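Local coordinates for ribosomal protein uL16 3-hydroxylase (Escherichia coli, PDB 4CCL), which hydroxylates an arginine of ribosomal protein uL16, using ferrous iron, 2-oxoglutarate and oxygen, and works as a homodimer, at residues R15-R20 / Q128-I133; S47-R52 / N87-P92; R140-G145 / A195-V200; G201-N206 / Q274-L279. All blocks are in the same frame, centred on the assembly; numbering follows the deposited sequence.

Contact 1. Residues R15-R20 / Q128-I133; sequences RHWQKR and QYDVFI. With SO4 (sulfate ion), chain M.
Q18 presents its side-chain amide to the carboxylate of D130. NE2 of Q18 donates to OD1 of D130 over 2.6 Å, a bent bond (141°) received on the syn lone pair. The acceptor lies in the plane of the amide, although the amide and carboxylate planes stand 49° apart. With chi1 at -77° CG of Q18 lies over one face of the W17 indole, and a bend at chi2 turns the amide to D130. W17 lays its six-membered ring nearly parallel to the same carboxylate, the planes 17° apart and CH2 of W17 3.7 Å from CG of D130. The CZ3 edge of W17 meets CE1 of F132 at 4.1 Å. D130 is buried but well supplied: R107 makes a salt bridge to OD1 and Y180 OH bonds OD2. With an alanine here in place of Q18, OD1 of D130 would probably lose its amide donor and part of the indole face its cover. Beyond this, R15 NH1 and H16 NE2 bind separate oxygens of a sulfate, while W17 NE1 bonds D230 of the second subunit. The N-terminal loop thus packs on D130 and F132, at the start of strand 131-135 of the JmjC double-stranded beta-helix, at the dimer interface.

Contact 2. Residues S47-R52 / N87-P92; sequences SEVDSR and NHWHEP
W89 reaches across to V49 and E48, and its indole is the flat surface on which the contact is built. V49 comes over one face: CG2 of V49 stands 4.1 Å from the centroid of the five-membered ring of W89, only 13° off the ring normal, a CH-pi contact. The first torsion of V49 decides which branch does this, since CG1 lies anti to the backbone N and CG2, anti to the carbonyl carbon, is the methyl that touches. The two side chains run past each other in opposite directions, and the valine methyl lies above the CE2-NE1 side of the indole, with CE2 of W89 4.0 Å from CG2 of V49. The opposite face carries CB of H88, from the residue just before. E48 approaches the other end of the indole, the six-membered ring. Its OE1 is 3.4 Å from CZ3 of W89, and its CB is 3.8 Å from CH2 of W89. The carboxylate comes in at a slant, its plane 61° from the ring. The backbone joins in as well, O of E48 lying 3.6 Å from CZ2 of W89. L43 of helix 37-45 touches both V49 and W89, while V83 of strand 79-83 packs on V49. The V49 half of the contact is dispersive, aliphatic on aromatic; the E48 half sets a carboxylate and a backbone oxygen against the six-membered ring, with the glutamate exposed. The two segments are thus held by close packing, without directional bonds between them, while H88 ND1 bonds O of E278.

Contact 3. Residues R140-G145 / A195-V200; sequences RRWRVG and AMNYSV. With SO4 (sulfate ion), chain L.
R140 sets out with CG anti to the carbonyl carbon (chi1 -53°), runs straight through chi2 and bends at chi3 (84°), a course that carries its guanidinium to the side-chain oxygen of N197. There OD1 of N197 takes two donors. NE1 of W142 comes to it at 3.0 Å, in the carbonyl plane, with indole and amide nearly coplanar. NH1 of R140 reaches OD1 of N197 at 3.0 Å as well, but from above that plane, along an almost straight N-H (165°). The amide is fixed from its other end too: ND2 of N197 bonds O of M196 and OE1 of Q135. A leucine in place of N197 would probably leave the buried W142 NE1 without its acceptor and let the guanidinium of R140 drift. The methyl of A195 supports the arginine stem, CB of A195 lying 3.4 Å from CG of R140. NH1 of R140 also bonds O3 of a sulfate at 2.7 Å, an ion held in addition by S114 OG. R140 and S114 are inferred substrate-binding residues, so the sulfate probably marks the place of a 2-oxoglutarate carboxylate. A basic residue bridging the two sheets like this is consistent with the cosubstrate pocket of a JmjC double-stranded beta-helix.

Contact 4. Residues G201-N206 / Q274-L279; sequences GFRAPN and QSRHEL
R203 carries nearly all of this contact, and its guanidinium is used both in its plane and on one face. Hydrogen bonding comes first: NH1 of R203 donates to the backbone O of Q274 at 2.9 Å, along a nearly straight N-H (168°). The carbonyl oxygen lies in the plane of the guanidinium, and the donor lies in the carbonyl plane. A water adds weaker links, accepting from NH1 of R203 at 3.0 Å and from the backbone N of R276 at 3.4 Å. Packing takes the face of the same group. CG of R276 sits over the centre of the R203 guanidinium, 3.9 Å from its CZ, and CD of R276 comes equally near NE of R203. The two arginines slide past each other in opposite directions, so it is the aliphatic stem of R276 that covers the cation and not its own charged end. In charge terms the pair are neighbours of like sign, with NE of R203 and NE of R276 5.3 Å apart. The bend at chi3 of R276 (67°) helps turn its head aside, to a salt bridge with D109. The contact joins the end of strand 195-202 to the loop between helices 263-272 and 290-298, within the winged-helix family region. Strand 108-116 lies beside both segments, helix 86-89 meets the loop, and P205 reaches the second subunit.

Contacts 1 and 3 are buried and polar inside, each built round a side-chain oxygen that takes two donors: one of a carboxylate beside the dimer interface in contact 1, that of a neutral amide at the inferred cosubstrate pocket in contact 3. Contacts 2 and 4 are only partly buried, and in both an aliphatic group covers a flat one, an indole in contact 2 and a guanidinium in contact 4. Strand 195-202 serves contacts 3 and 4 in succession, while its sheet neighbour 131-135 serves contact 1. Contacts 1 and 4 meet where F132 packs on F202, and both touch the second subunit. Contact 2 joins contact 4 through H88 and the backbone of E278.

Contact 1. Residues R15-R20 / Q128-I133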
# COMPACT_ATOMS: atom_id res chain seq x y z
N ARG B 15 12.36 -26.35 24.04
CA ARG B 15 11.06 -26.95 24.37
C ARG B 15 9.83 -26.04 24.38
O ARG B 15 8.72 -26.48 24.05
CB ARG B 15 11.16 -27.75 25.67
CG ARG B 15 12.16 -28.90 25.58
CD ARG B 15 12.07 -29.84 26.77
NE ARG B 15 12.34 -29.16 28.04
CZ ARG B 15 11.42 -28.87 28.95
NH1 ARG B 15 10.15 -29.21 28.73
NH2 ARG B 15 11.76 -28.25 30.07
N HIS B 16 10.02 -24.79 24.77
CA HIS B 16 8.91 -23.91 25.11
C HIS B 16 8.58 -22.80 24.12
O HIS B 16 7.44 -22.71 23.65
CB HIS B 16 8.99 -23.42 26.56
CG HIS B 16 8.63 -24.48 27.56
ND1 HIS B 16 9.54 -24.97 28.48
CD2 HIS B 16 7.48 -25.15 27.76
CE1 HIS B 16 8.95 -25.89 29.22
NE2 HIS B 16 7.70 -26.03 28.80
N TRP B 17 9.55 -21.93 23.85
CA TRP B 17 9.32 -20.72 23.07
C TRP B 17 8.57 -20.97 21.77
O TRP B 17 8.94 -21.83 20.97
CB TRP B 17 10.67 -20.08 22.73
CG TRP B 17 10.57 -18.96 21.76
CD1 TRP B 17 10.87 -18.99 20.43
CD2 TRP B 17 10.16 -17.62 22.05
NE1 TRP B 17 10.66 -17.75 19.87
CE2 TRP B 17 10.22 -16.89 20.85
CE3 TRP B 17 9.74 -16.97 23.21
CZ2 TRP B 17 9.89 -15.55 20.77
CZ3 TRP B 17 9.40 -15.63 23.13
CH2 TRP B 17 9.48 -14.93 21.92
N GLN B 18 7.49 -20.20 21.58
CA GLN B 18 6.59 -20.32 20.44
C GLN B 18 5.95 -21.71 20.32
O GLN B 18 5.51 -22.10 19.25
CB GLN B 18 7.31 -19.96 19.14
CG GLN B 18 7.50 -18.47 18.92
CD GLN B 18 6.41 -17.87 18.07
OE1 GLN B 18 6.03 -18.43 17.04
NE2 GLN B 18 5.88 -16.73 18.50
N LYS B 19 5.89 -22.43 21.44
CA LYS B 19 5.31 -23.77 21.44
C LYS B 19 4.30 -23.98 22.57
O LYS B 19 3.11 -24.11 22.32
CB LYS B 19 6.41 -24.83 21.52
CG LYS B 19 7.48 -24.69 20.45
CD LYS B 19 8.59 -25.72 20.62
CE LYS B 19 9.81 -25.33 19.82
NZ LYS B 19 10.46 -24.10 20.37
N ARG B 20 4.81 -24.01 23.80
CA ARG B 20 3.99 -24.32 24.97
C ARG B 20 4.23 -23.30 26.07
O ARG B 20 5.34 -22.80 26.23
CB ARG B 20 4.33 -25.71 25.50
CG ARG B 20 4.26 -26.82 24.47
CD ARG B 20 2.87 -26.96 23.89
NE ARG B 20 1.90 -27.39 24.89
CZ ARG B 20 0.59 -27.45 24.68
NH1 ARG B 20 0.09 -27.10 23.50
NH2 ARG B 20 -0.23 -27.86 25.64
N GLN B 128 -1.99 -12.29 20.07
CA GLN B 128 -1.29 -12.77 18.88
C GLN B 128 0.22 -12.81 19.09
O GLN B 128 0.98 -13.11 18.17
CB GLN B 128 -1.65 -11.95 17.63
CG GLN B 128 -3.01 -12.28 17.04
CD GLN B 128 -3.20 -13.77 16.80
OE1 GLN B 128 -4.27 -14.32 17.08
NE2 GLN B 128 -2.18 -14.43 16.27
N TYR B 129 0.65 -12.49 20.30
CA TYR B 129 2.07 -12.39 20.59
C TYR B 129 2.50 -13.15 21.84
O TYR B 129 1.68 -13.44 22.72
CB TYR B 129 2.46 -10.92 20.73
CG TYR B 129 1.92 -10.04 19.63
CD1 TYR B 129 2.57 -9.96 18.40
CD2 TYR B 129 0.76 -9.30 19.81
CE1 TYR B 129 2.08 -9.16 17.39
CE2 TYR B 129 0.26 -8.50 18.80
CZ TYR B 129 0.92 -8.43 17.59
OH TYR B 129 0.42 -7.63 16.59
N ASP B 130 3.79 -13.47 21.91
CA ASP B 130 4.37 -14.09 23.09
C ASP B 130 4.41 -13.06 24.21
O ASP B 130 4.51 -11.86 23.96
CB ASP B 130 5.79 -14.56 22.78
CG ASP B 130 5.86 -15.45 21.56
OD1 ASP B 130 5.93 -14.92 20.43
OD2 ASP B 130 5.85 -16.69 21.73
N VAL B 131 4.34 -13.54 25.45
CA VAL B 131 4.43 -12.65 26.59
C VAL B 131 5.05 -13.35 27.80
O VAL B 131 4.85 -14.55 28.00
CB VAL B 131 3.04 -12.05 26.97
CG1 VAL B 131 2.10 -13.13 27.49
CG2 VAL B 131 3.18 -10.91 27.97
N PHE B 132 5.84 -12.61 28.57
CA PHE B 132 6.30 -13.09 29.87
C PHE B 132 5.60 -12.28 30.95
O PHE B 132 5.73 -11.06 30.99
CB PHE B 132 7.81 -12.94 30.01
CG PHE B 132 8.60 -13.91 29.17
CD1 PHE B 132 8.93 -13.60 27.86
CD2 PHE B 132 9.04 -15.11 29.70
CE1 PHE B 132 9.66 -14.49 27.09
CE2 PHE B 132 9.77 -16.00 28.94
CZ PHE B 132 10.08 -15.68 27.63
N ILE B 133 4.84 -12.95 31.82
CA ILE B 133 4.13 -12.22 32.86
C ILE B 133 4.80 -12.43 34.22
O ILE B 133 4.76 -13.52 34.79
CB ILE B 133 2.65 -12.62 32.92
CG1 ILE B 133 2.00 -12.42 31.55
CG2 ILE B 133 1.93 -11.80 33.98
CD1 ILE B 133 0.58 -12.96 31.45
S SO4 M . 7.76 -28.40 31.60
O1 SO4 M . 8.88 -27.62 32.13
O2 SO4 M . 8.27 -29.50 30.79
O3 SO4 M . 6.97 -28.94 32.71
O4 SO4 M . 6.90 -27.55 30.78

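Contact 2. Residues S47-R52 / N87-P92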
# COMPACT_ATOMS: atom_id res chain seq x y z
N SER B 47 -0.42 12.67 30.46
CA SER B 47 -1.23 12.67 29.24
C SER B 47 -0.59 11.98 28.04
O SER B 47 -1.27 11.65 27.07
CB SER B 47 -1.64 14.10 28.88
OG SER B 47 -0.50 14.93 28.71
N GLU B 48 0.72 11.77 28.09
CA GLU B 48 1.43 11.14 26.97
C GLU B 48 1.46 9.62 27.12
O GLU B 48 1.88 8.91 26.21
CB GLU B 48 2.85 11.69 26.84
CG GLU B 48 3.10 12.99 27.60
CD GLU B 48 3.48 12.76 29.05
OE1 GLU B 48 4.20 11.78 29.32
OE2 GLU B 48 3.06 13.56 29.90
N VAL B 49 1.01 9.14 28.27
CA VAL B 49 0.99 7.72 28.57
C VAL B 49 -0.31 7.05 28.13
O VAL B 49 -1.39 7.64 28.25
CB VAL B 49 1.19 7.49 30.09
CG1 VAL B 49 1.34 6.01 30.40
CG2 VAL B 49 2.41 8.25 30.58
N ASP B 50 -0.20 5.83 27.62
CA ASP B 50 -1.37 5.02 27.30
C ASP B 50 -1.70 4.19 28.53
O ASP B 50 -0.94 3.31 28.92
CB ASP B 50 -1.09 4.11 26.10
CG ASP B 50 -2.31 3.31 25.65
OD1 ASP B 50 -3.26 3.13 26.44
OD2 ASP B 50 -2.31 2.84 24.49
N SER B 51 -2.86 4.47 29.13
CA SER B 51 -3.30 3.74 30.31
C SER B 51 -4.81 3.53 30.26
O SER B 51 -5.52 4.27 29.58
CB SER B 51 -2.91 4.48 31.59
OG SER B 51 -3.52 5.75 31.65
N ARG B 52 -5.29 2.53 30.99
CA ARG B 52 -6.72 2.27 31.06
C ARG B 52 -7.14 1.58 32.36
O ARG B 52 -6.35 0.87 32.98
CB ARG B 52 -7.18 1.44 29.85
CG ARG B 52 -6.36 0.19 29.59
CD ARG B 52 -6.64 -0.37 28.20
NE ARG B 52 -7.44 -1.59 28.24
CZ ARG B 52 -7.92 -2.20 27.16
NH1 ARG B 52 -7.69 -1.70 25.95
NH2 ARG B 52 -8.63 -3.31 27.28
N ASN B 87 8.57 1.19 30.48
CA ASN B 87 10.02 1.26 30.27
C ASN B 87 10.45 2.53 29.54
O ASN B 87 11.63 2.87 29.52
CB ASN B 87 10.52 0.02 29.53
CG ASN B 87 9.75 -0.26 28.26
OD1 ASN B 87 8.52 -0.35 28.27
ND2 ASN B 87 10.46 -0.39 27.15
N HIS B 88 9.48 3.22 28.94
CA HIS B 88 9.74 4.51 28.32
C HIS B 88 9.93 5.60 29.38
O HIS B 88 10.87 6.39 29.31
CB HIS B 88 8.61 4.90 27.36
CG HIS B 88 8.50 4.01 26.16
ND1 HIS B 88 7.75 4.34 25.05
CD2 HIS B 88 9.05 2.79 25.89
CE1 HIS B 88 7.83 3.37 24.16
NE2 HIS B 88 8.62 2.42 24.64
N TRP B 89 9.02 5.64 30.35
CA TRP B 89 9.00 6.72 31.33
C TRP B 89 9.69 6.42 32.67
O TRP B 89 9.81 7.31 33.51
CB TRP B 89 7.55 7.14 31.58
CG TRP B 89 6.69 6.97 30.36
CD1 TRP B 89 5.95 5.88 30.02
CD2 TRP B 89 6.51 7.92 29.32
NE1 TRP B 89 5.31 6.09 28.82
CE2 TRP B 89 5.64 7.35 28.37
CE3 TRP B 89 6.99 9.22 29.08
CZ2 TRP B 89 5.24 8.01 27.21
CZ3 TRP B 89 6.59 9.88 27.93
CH2 TRP B 89 5.73 9.27 27.01
N HIS B 90 10.15 5.19 32.85
CA HIS B 90 10.78 4.77 34.10
C HIS B 90 12.02 3.92 33.83
O HIS B 90 11.93 2.86 33.22
CB HIS B 90 9.77 3.98 34.95
CG HIS B 90 10.03 4.02 36.42
ND1 HIS B 90 10.44 2.91 37.14
CD2 HIS B 90 9.92 5.03 37.32
CE1 HIS B 90 10.58 3.24 38.41
NE2 HIS B 90 10.27 4.52 38.55
N GLU B 91 13.19 4.38 34.29
CA GLU B 91 14.44 3.64 34.09
C GLU B 91 14.52 2.30 34.87
O GLU B 91 14.90 1.27 34.28
CB GLU B 91 15.68 4.51 34.39
CG GLU B 91 16.01 5.56 33.34
CD GLU B 91 17.37 6.21 33.59
OE1 GLU B 91 18.28 5.51 34.09
OE2 GLU B 91 17.53 7.41 33.29
N PRO B 92 14.19 2.32 36.18
CA PRO B 92 14.23 1.05 36.92
C PRO B 92 13.35 -0.03 36.29
O PRO B 92 13.70 -1.21 36.33
CB PRO B 92 13.68 1.44 38.29
CG PRO B 92 14.06 2.87 38.45
CD PRO B 92 13.92 3.46 37.07

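Contact 3. Residues R140-G145 / A195-V200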
# COMPACT_ATOMS: atom_id res chain seq x y z
N ARG B 140 -1.57 -13.38 42.38
CA ARG B 140 -2.66 -13.53 41.43
C ARG B 140 -2.86 -14.99 41.07
O ARG B 140 -1.91 -15.78 41.09
CB ARG B 140 -2.40 -12.74 40.15
CG ARG B 140 -2.08 -11.29 40.37
CD ARG B 140 -2.04 -10.52 39.07
NE ARG B 140 -3.37 -10.09 38.65
CZ ARG B 140 -3.65 -9.66 37.42
NH1 ARG B 140 -2.70 -9.62 36.50
NH2 ARG B 140 -4.89 -9.29 37.12
N ARG B 141 -4.09 -15.34 40.75
CA ARG B 141 -4.39 -16.63 40.17
C ARG B 141 -4.34 -16.48 38.66
O ARG B 141 -5.05 -15.65 38.09
CB ARG B 141 -5.77 -17.11 40.60
CG ARG B 141 -6.17 -18.46 40.03
CD ARG B 141 -7.58 -18.82 40.45
NE ARG B 141 -8.02 -20.11 39.93
CZ ARG B 141 -9.24 -20.60 40.08
NH1 ARG B 141 -10.15 -19.89 40.75
NH2 ARG B 141 -9.56 -21.78 39.58
N TRP B 142 -3.47 -17.26 38.03
CA TRP B 142 -3.34 -17.30 36.58
C TRP B 142 -3.78 -18.64 36.03
O TRP B 142 -3.45 -19.71 36.57
CB TRP B 142 -1.91 -16.98 36.14
CG TRP B 142 -1.67 -15.51 35.99
CD1 TRP B 142 -1.01 -14.70 36.86
CD2 TRP B 142 -2.11 -14.69 34.89
NE1 TRP B 142 -1.00 -13.41 36.37
CE2 TRP B 142 -1.65 -13.38 35.20
CE3 TRP B 142 -2.81 -14.92 33.73
CZ2 TRP B 142 -1.91 -12.31 34.32
CZ3 TRP B 142 -3.06 -13.86 32.87
CH2 TRP B 142 -2.61 -12.57 33.18
N ARG B 143 -4.53 -18.56 34.93
CA ARG B 143 -5.09 -19.72 34.25
C ARG B 143 -4.80 -19.62 32.76
O ARG B 143 -4.97 -18.57 32.15
CB ARG B 143 -6.59 -19.81 34.50
CG ARG B 143 -6.97 -19.99 35.97
CD ARG B 143 -8.48 -20.01 36.18
NE ARG B 143 -9.11 -21.16 35.55
CZ ARG B 143 -9.82 -21.11 34.43
NH1 ARG B 143 -9.99 -19.95 33.81
NH2 ARG B 143 -10.35 -22.21 33.92
N VAL B 144 -4.33 -20.72 32.18
CA VAL B 144 -4.09 -20.80 30.75
C VAL B 144 -4.75 -22.05 30.19
O VAL B 144 -4.57 -23.15 30.73
CB VAL B 144 -2.58 -20.86 30.43
CG1 VAL B 144 -2.36 -20.69 28.93
CG2 VAL B 144 -1.82 -19.79 31.21
N GLY B 145 -5.51 -21.89 29.12
CA GLY B 145 -6.17 -23.01 28.49
C GLY B 145 -5.39 -23.53 27.30
O GLY B 145 -4.42 -22.92 26.86
N ALA B 195 -2.01 -6.64 43.76
CA ALA B 195 -1.01 -7.23 42.88
C ALA B 195 -0.43 -6.32 41.80
O ALA B 195 -1.11 -5.46 41.25
CB ALA B 195 -1.56 -8.49 42.26
N MSE B 196 0.85 -6.55 41.51
CA MSE B 196 1.55 -5.89 40.42
C MSE B 196 2.08 -6.93 39.44
O MSE B 196 2.77 -7.87 39.83
CB MSE B 196 2.70 -5.04 40.96
CG MSE B 196 2.25 -3.79 41.71
SE MSE B 196 1.89 -2.30 40.51
CE MSE B 196 3.65 -1.46 40.56
N ASN B 197 1.73 -6.77 38.17
CA ASN B 197 2.19 -7.67 37.13
C ASN B 197 2.96 -6.93 36.04
O ASN B 197 2.56 -5.84 35.62
CB ASN B 197 1.02 -8.44 36.51
CG ASN B 197 0.75 -9.76 37.22
OD1 ASN B 197 0.15 -10.67 36.65
ND2 ASN B 197 1.19 -9.86 38.47
N TYR B 198 4.06 -7.53 35.60
CA TYR B 198 4.90 -6.91 34.59
C TYR B 198 4.95 -7.79 33.36
O TYR B 198 5.59 -8.84 33.36
CB TYR B 198 6.31 -6.70 35.14
CG TYR B 198 6.34 -5.98 36.46
CD1 TYR B 198 6.11 -6.67 37.65
CD2 TYR B 198 6.58 -4.62 36.53
CE1 TYR B 198 6.13 -6.02 38.87
CE2 TYR B 198 6.60 -3.96 37.74
CZ TYR B 198 6.38 -4.66 38.90
OH TYR B 198 6.39 -4.01 40.11
N SER B 199 4.32 -7.33 32.29
CA SER B 199 4.27 -8.10 31.06
C SER B 199 5.33 -7.61 30.08
O SER B 199 5.29 -6.47 29.61
CB SER B 199 2.87 -8.03 30.44
OG SER B 199 1.91 -8.62 31.30
N VAL B 200 6.27 -8.50 29.77
CA VAL B 200 7.25 -8.23 28.74
C VAL B 200 6.62 -8.79 27.49
O VAL B 200 6.47 -10.01 27.35
CB VAL B 200 8.56 -9.00 28.98
CG1 VAL B 200 9.57 -8.69 27.88
CG2 VAL B 200 9.14 -8.66 30.35
S SO4 L . -2.74 -8.32 33.11
O1 SO4 L . -1.41 -8.15 33.68
O2 SO4 L . -2.64 -8.84 31.75
O3 SO4 L . -3.50 -9.27 33.92
O4 SO4 L . -3.42 -7.03 33.10

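Contact 4. Residues G201-N206 / Q274-L279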
# COMPACT_ATOMS: atom_id res chain seq x y z
N GLY B 201 6.24 -7.89 26.60
CA GLY B 201 5.50 -8.26 25.41
C GLY B 201 6.42 -8.41 24.22
O GLY B 201 7.54 -7.90 24.20
N PHE B 202 5.92 -9.11 23.20
CA PHE B 202 6.68 -9.29 21.97
C PHE B 202 5.84 -8.89 20.78
O PHE B 202 4.62 -8.73 20.88
CB PHE B 202 7.18 -10.73 21.86
CG PHE B 202 8.32 -11.05 22.79
CD1 PHE B 202 8.09 -11.30 24.13
CD2 PHE B 202 9.62 -11.08 22.32
CE1 PHE B 202 9.13 -11.59 24.99
CE2 PHE B 202 10.67 -11.37 23.18
CZ PHE B 202 10.42 -11.62 24.51
N ARG B 203 6.49 -8.71 19.64
CA ARG B 203 5.80 -8.24 18.45
C ARG B 203 6.27 -8.99 17.22
O ARG B 203 7.47 -9.16 17.00
CB ARG B 203 6.04 -6.74 18.27
CG ARG B 203 7.49 -6.34 18.47
CD ARG B 203 7.69 -4.84 18.37
NE ARG B 203 7.38 -4.33 17.04
CZ ARG B 203 7.65 -3.09 16.63
NH1 ARG B 203 8.25 -2.24 17.46
NH2 ARG B 203 7.34 -2.71 15.40
N ALA B 204 5.32 -9.46 16.42
CA ALA B 204 5.66 -10.01 15.11
C ALA B 204 4.66 -9.48 14.10
O ALA B 204 3.46 -9.40 14.38
CB ALA B 204 5.64 -11.52 15.16
N PRO B 205 5.15 -9.14 12.90
CA PRO B 205 4.29 -8.63 11.83
C PRO B 205 3.54 -9.74 11.12
O PRO B 205 4.00 -10.88 11.12
CB PRO B 205 5.29 -7.98 10.87
CG PRO B 205 6.53 -8.78 11.04
CD PRO B 205 6.57 -9.16 12.51
N ASN B 206 2.39 -9.42 10.52
CA ASN B 206 1.77 -10.35 9.59
C ASN B 206 2.04 -9.89 8.16
O ASN B 206 2.66 -8.84 7.95
CB ASN B 206 0.27 -10.53 9.88
CG ASN B 206 -0.48 -9.22 9.99
OD1 ASN B 206 -0.15 -8.24 9.33
ND2 ASN B 206 -1.51 -9.21 10.83
N GLN B 274 11.07 1.28 14.61
CA GLN B 274 10.08 2.17 15.21
C GLN B 274 9.31 1.47 16.33
O GLN B 274 8.99 0.28 16.23
CB GLN B 274 9.10 2.69 14.14
CG GLN B 274 9.28 4.16 13.81
CD GLN B 274 8.77 4.52 12.43
OE1 GLN B 274 8.12 5.54 12.24
NE2 GLN B 274 9.08 3.67 11.45
N SER B 275 9.02 2.21 17.40
CA SER B 275 8.30 1.66 18.55
C SER B 275 6.78 1.78 18.39
O SER B 275 6.28 2.77 17.87
CB SER B 275 8.76 2.35 19.84
OG SER B 275 8.06 1.84 20.96
N ARG B 276 6.07 0.76 18.86
CA ARG B 276 4.61 0.75 18.79
C ARG B 276 3.97 1.73 19.77
O ARG B 276 2.77 2.01 19.68
CB ARG B 276 4.07 -0.67 19.02
CG ARG B 276 4.27 -1.62 17.85
CD ARG B 276 3.84 -3.04 18.17
NE ARG B 276 2.40 -3.16 18.38
CZ ARG B 276 1.81 -3.26 19.57
NH1 ARG B 276 2.55 -3.24 20.68
NH2 ARG B 276 0.49 -3.37 19.66
N HIS B 277 4.75 2.24 20.71
CA HIS B 277 4.26 3.23 21.67
C HIS B 277 5.08 4.51 21.62
O HIS B 277 6.22 4.51 21.15
CB HIS B 277 4.25 2.66 23.09
CG HIS B 277 3.50 1.37 23.22
ND1 HIS B 277 4.13 0.15 23.31
CD2 HIS B 277 2.17 1.12 23.28
CE1 HIS B 277 3.22 -0.80 23.42
NE2 HIS B 277 2.03 -0.25 23.41
N GLU B 278 4.50 5.59 22.12
CA GLU B 278 5.16 6.90 22.10
C GLU B 278 6.39 6.93 23.02
O GLU B 278 6.30 6.61 24.20
CB GLU B 278 4.17 7.99 22.50
CG GLU B 278 4.75 9.39 22.49
CD GLU B 278 3.70 10.47 22.66
OE1 GLU B 278 3.11 10.57 23.75
OE2 GLU B 278 3.46 11.22 21.68
N LEU B 279 7.52 7.32 22.44
CA LEU B 279 8.75 7.53 23.21
C LEU B 279 8.67 8.84 24.00
O LEU B 279 7.88 9.73 23.68
CB LEU B 279 9.97 7.55 22.28
CG LEU B 279 10.46 6.23 21.67
CD1 LEU B 279 10.54 5.14 22.73
CD2 LEU B 279 9.60 5.78 20.49
O HOH W 1 8.07 -1.55 20.34